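Local structure of annexin B22 (Schistosoma mansoni, 4MDU) at residues 290-302 with 322-335. The protein binds acidic phospholipid membranes in a calcium-dependent manner, aggregates liposomes when calcium is present, and takes part in worm reproduction and host-parasite interaction. Sequence-based numbering, arbitrary orientation.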
# COMPACT_ATOMS: atom_id res chain seq x y z
N ARG B 290 8.69 14.41 11.48
CA ARG B 290 8.31 14.89 10.15
C ARG B 290 9.44 14.86 9.12
O ARG B 290 9.22 14.38 8.00
CB ARG B 290 7.69 16.28 10.21
CG ARG B 290 6.89 16.59 8.93
CD ARG B 290 6.58 18.05 8.78
NE ARG B 290 5.76 18.51 9.88
CZ ARG B 290 5.47 19.78 10.10
NH1 ARG B 290 5.93 20.72 9.28
NH2 ARG B 290 4.71 20.12 11.14
N PRO B 291 10.62 15.40 9.46
CA PRO B 291 11.67 15.40 8.43
C PRO B 291 11.93 14.02 7.86
O PRO B 291 12.05 13.90 6.63
CB PRO B 291 12.90 15.94 9.18
CG PRO B 291 12.27 16.92 10.17
CD PRO B 291 11.01 16.21 10.64
N SER B 292 12.00 13.00 8.71
CA SER B 292 12.25 11.64 8.25
C SER B 292 11.09 11.12 7.42
O SER B 292 11.31 10.51 6.38
CB SER B 292 12.48 10.69 9.42
OG SER B 292 13.62 11.06 10.14
N LEU B 293 9.87 11.34 7.91
CA LEU B 293 8.66 10.90 7.22
C LEU B 293 8.59 11.40 5.78
O LEU B 293 8.30 10.63 4.87
CB LEU B 293 7.39 11.38 7.95
CG LEU B 293 6.10 11.20 7.12
CD1 LEU B 293 5.65 9.75 7.06
CD2 LEU B 293 4.97 12.06 7.68
N ILE B 294 8.82 12.69 5.58
CA ILE B 294 8.72 13.22 4.24
C ILE B 294 9.98 12.87 3.41
O ILE B 294 9.92 12.76 2.19
CB ILE B 294 8.40 14.73 4.24
CG1 ILE B 294 7.14 14.98 5.07
CG2 ILE B 294 8.17 15.25 2.82
CD1 ILE B 294 6.76 16.44 5.16
N ALA B 295 11.11 12.66 4.08
CA ALA B 295 12.32 12.24 3.35
C ALA B 295 12.04 10.88 2.73
O ALA B 295 12.40 10.64 1.59
CB ALA B 295 13.56 12.19 4.26
N GLU B 296 11.36 10.02 3.49
CA GLU B 296 10.99 8.70 2.98
C GLU B 296 9.95 8.79 1.88
O GLU B 296 10.00 8.06 0.90
CB GLU B 296 10.47 7.80 4.11
CG GLU B 296 11.47 7.60 5.21
CD GLU B 296 10.86 6.96 6.43
OE1 GLU B 296 9.77 6.36 6.30
OE2 GLU B 296 11.47 7.07 7.52
N TRP B 297 8.99 9.70 2.04
CA TRP B 297 8.01 9.92 0.99
C TRP B 297 8.71 10.33 -0.31
O TRP B 297 8.39 9.82 -1.38
CB TRP B 297 7.02 11.01 1.39
CG TRP B 297 5.99 10.60 2.38
CD1 TRP B 297 5.83 9.36 2.94
CD2 TRP B 297 4.94 11.42 2.91
NE1 TRP B 297 4.76 9.38 3.82
CE2 TRP B 297 4.19 10.62 3.81
CE3 TRP B 297 4.58 12.77 2.73
CZ2 TRP B 297 3.09 11.11 4.51
CZ3 TRP B 297 3.47 13.25 3.41
CH2 TRP B 297 2.74 12.43 4.30
N LEU B 298 9.63 11.27 -0.21
CA LEU B 298 10.38 11.72 -1.37
C LEU B 298 11.15 10.54 -1.99
O LEU B 298 11.10 10.33 -3.20
CB LEU B 298 11.30 12.87 -0.97
CG LEU B 298 10.58 14.21 -0.78
CD1 LEU B 298 11.42 15.20 -0.01
CD2 LEU B 298 10.20 14.77 -2.15
N HIS B 299 11.84 9.76 -1.16
CA HIS B 299 12.57 8.57 -1.61
C HIS B 299 11.65 7.63 -2.39
O HIS B 299 11.99 7.16 -3.47
CB HIS B 299 13.18 7.83 -0.41
CG HIS B 299 14.06 6.68 -0.79
ND1 HIS B 299 15.35 6.85 -1.24
CD2 HIS B 299 13.82 5.35 -0.80
CE1 HIS B 299 15.88 5.67 -1.50
NE2 HIS B 299 14.97 4.74 -1.25
N ASP B 300 10.47 7.35 -1.84
CA ASP B 300 9.59 6.40 -2.50
C ASP B 300 8.99 6.99 -3.77
O ASP B 300 8.54 6.27 -4.65
CB ASP B 300 8.53 5.89 -1.53
CG ASP B 300 9.14 5.14 -0.38
OD1 ASP B 300 10.36 4.84 -0.46
OD2 ASP B 300 8.44 4.85 0.62
N SER B 301 9.02 8.32 -3.88
CA SER B 301 8.42 8.97 -5.03
C SER B 301 9.38 8.94 -6.21
O SER B 301 8.99 9.22 -7.34
CB SER B 301 8.09 10.43 -4.70
OG SER B 301 9.24 11.24 -4.83
N MET B 302 10.64 8.63 -5.95
CA MET B 302 11.63 8.60 -7.03
C MET B 302 11.78 7.19 -7.56
O MET B 302 12.55 6.38 -7.02
CB MET B 302 12.97 9.19 -6.58
CG MET B 302 12.96 10.70 -6.54
SD MET B 302 14.41 11.45 -5.80
CE MET B 302 14.23 10.94 -4.10
N ILE B 322 7.95 25.48 3.57
CA ILE B 322 7.69 25.11 4.96
C ILE B 322 8.91 24.53 5.67
O ILE B 322 9.46 25.15 6.59
CB ILE B 322 6.51 24.12 5.09
CG1 ILE B 322 5.27 24.71 4.40
CG2 ILE B 322 6.20 23.84 6.58
CD1 ILE B 322 4.15 23.70 4.21
N ASP B 323 9.35 23.35 5.25
CA ASP B 323 10.34 22.65 6.04
C ASP B 323 11.31 21.84 5.18
O ASP B 323 11.97 20.93 5.68
CB ASP B 323 9.63 21.73 7.03
CG ASP B 323 8.53 20.94 6.38
OD1 ASP B 323 8.45 20.95 5.12
OD2 ASP B 323 7.73 20.31 7.11
N LEU B 324 11.39 22.15 3.89
CA LEU B 324 12.17 21.33 2.98
C LEU B 324 13.66 21.19 3.38
O LEU B 324 14.21 20.11 3.32
CB LEU B 324 11.99 21.79 1.53
CG LEU B 324 12.83 20.99 0.52
CD1 LEU B 324 12.49 19.49 0.60
CD2 LEU B 324 12.60 21.51 -0.90
N GLN B 325 14.30 22.26 3.82
CA GLN B 325 15.69 22.15 4.27
C GLN B 325 15.88 21.09 5.36
O GLN B 325 16.83 20.32 5.32
CB GLN B 325 16.24 23.49 4.75
CG GLN B 325 17.73 23.44 5.05
CD GLN B 325 18.57 23.21 3.80
OE1 GLN B 325 19.43 22.32 3.76
NE2 GLN B 325 18.31 24.01 2.76
N ASP B 326 14.96 21.04 6.32
CA ASP B 326 15.07 20.06 7.38
C ASP B 326 14.85 18.67 6.83
O ASP B 326 15.44 17.69 7.30
CB ASP B 326 14.07 20.36 8.51
CG ASP B 326 14.46 21.61 9.29
OD1 ASP B 326 13.59 22.46 9.54
OD2 ASP B 326 15.66 21.74 9.62
N ILE B 327 13.99 18.58 5.82
CA ILE B 327 13.74 17.31 5.15
C ILE B 327 14.97 16.88 4.36
O ILE B 327 15.28 15.69 4.27
CB ILE B 327 12.53 17.45 4.20
CG1 ILE B 327 11.23 17.65 5.01
CG2 ILE B 327 12.43 16.25 3.26
CD1 ILE B 327 10.09 18.24 4.19
N MET B 328 15.68 17.84 3.79
CA MET B 328 16.90 17.54 3.05
C MET B 328 17.98 16.96 3.98
O MET B 328 18.61 15.96 3.65
CB MET B 328 17.41 18.78 2.31
CG MET B 328 16.63 19.07 1.03
SD MET B 328 16.88 20.75 0.43
CE MET B 328 18.66 20.85 0.32
N ASP B 329 18.16 17.56 5.15
CA ASP B 329 19.13 17.03 6.11
C ASP B 329 18.79 15.61 6.50
O ASP B 329 19.65 14.72 6.47
CB ASP B 329 19.20 17.91 7.35
CG ASP B 329 19.72 19.30 7.05
OD1 ASP B 329 20.18 19.53 5.92
OD2 ASP B 329 19.65 20.16 7.94
N ALA B 330 17.53 15.37 6.85
CA ALA B 330 17.07 14.03 7.20
C ALA B 330 17.30 13.06 6.04
O ALA B 330 17.73 11.93 6.25
CB ALA B 330 15.61 14.05 7.60
N TYR B 331 17.01 13.50 4.83
CA TYR B 331 17.18 12.62 3.69
C TYR B 331 18.62 12.08 3.59
O TYR B 331 18.83 10.88 3.41
CB TYR B 331 16.79 13.31 2.40
CG TYR B 331 16.75 12.32 1.27
CD1 TYR B 331 17.93 11.88 0.66
CD2 TYR B 331 15.54 11.80 0.82
CE1 TYR B 331 17.90 10.96 -0.37
CE2 TYR B 331 15.50 10.87 -0.21
CZ TYR B 331 16.69 10.45 -0.79
OH TYR B 331 16.66 9.53 -1.80
N GLU B 332 19.61 12.95 3.72
CA GLU B 332 20.99 12.51 3.60
C GLU B 332 21.45 11.63 4.77
O GLU B 332 22.22 10.69 4.57
CB GLU B 332 21.94 13.69 3.42
CG GLU B 332 23.39 13.23 3.40
CD GLU B 332 24.33 14.19 2.73
OE1 GLU B 332 24.09 15.42 2.81
OE2 GLU B 332 25.32 13.72 2.13
N SER B 333 20.98 11.95 5.97
CA SER B 333 21.22 11.09 7.13
C SER B 333 20.75 9.68 6.85
O SER B 333 21.44 8.71 7.14
CB SER B 333 20.44 11.61 8.35
OG SER B 333 21.04 12.77 8.89
N ILE B 334 19.55 9.58 6.30
CA ILE B 334 18.87 8.30 6.19
C ILE B 334 19.40 7.48 5.03
O ILE B 334 19.66 6.30 5.18
CB ILE B 334 17.37 8.51 5.95
CG1 ILE B 334 16.74 9.24 7.14
CG2 ILE B 334 16.67 7.19 5.70
CD1 ILE B 334 15.23 9.43 6.99
N TYR B 335 19.55 8.12 3.88
CA TYR B 335 19.90 7.38 2.68
C TYR B 335 21.37 7.45 2.25
O TYR B 335 21.77 6.76 1.31
CB TYR B 335 18.97 7.78 1.54
CG TYR B 335 17.52 7.45 1.84
CD1 TYR B 335 17.07 6.14 1.80
CD2 TYR B 335 16.62 8.45 2.17
CE1 TYR B 335 15.75 5.83 2.08
CE2 TYR B 335 15.29 8.15 2.45
CZ TYR B 335 14.87 6.83 2.40
OH TYR B 335 13.55 6.52 2.65
O HOH W 1 12.57 4.19 2.13
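Ala-295 and Ile-327 interlock where helices 290-301 and 324-335 of the fourth annexin repeat cross, their axes 7.9 Å apart at -72°. Each is a buried knob in a hole of the other helix: Ala-295 sits among Ile-327, Ala-330, Tyr-331 and Ile-334, Ile-327 among Pro-291, Ile-294, Ala-295 and Leu-298. A methyl suits the first hole because the backbones are so near, Ala-295 CB lying 3.7 Å from Tyr-331 CA. The branched Ile-327 needs two directions: CD1 reaches Ile-294 CG2 at 3.8 Å, while CG2 meets Leu-298 CD1. Pro-291, in the first helical turn where it needs no N-H donor, lays its ring carbon CB against the methyl of Ala-330.

At one end the buried Arg-290 NH1 donates to Asp-323 OD2, 2.8 Å away and nearly in the guanidinium plane, but on the anti side of OD2 and well out of the carboxylate plane. Arg-319 also bridges OD2, so two cations share it.

The other end is looser and wetter. Exposed Ile-334 lays CD1 3.9 Å from Ser-292 CB, and Tyr-335 OH reaches past Glu-296, whose carboxylate bridges to Arg-285, to a water 2.6 Å away. The His-299 ring stacks offset on Tyr-335, centroids 3.7 Å apart and planes within 7°. With CG anti to the backbone N, His-299 also directs ND1 as donor at Tyr-331 OH, an almost straight bond (173°) in the imidazole plane; bond and stack together probably restrain the ring's rotation and tilt. Met-302 CE touches Tyr-331 near Asp-346; both Met-302 and Asp-346 belong to calcium sites, so this end borders the calcium-binding region.

Small and branched side chains thus allow the close approach, while the charged and aromatic interactions give the two ends direction.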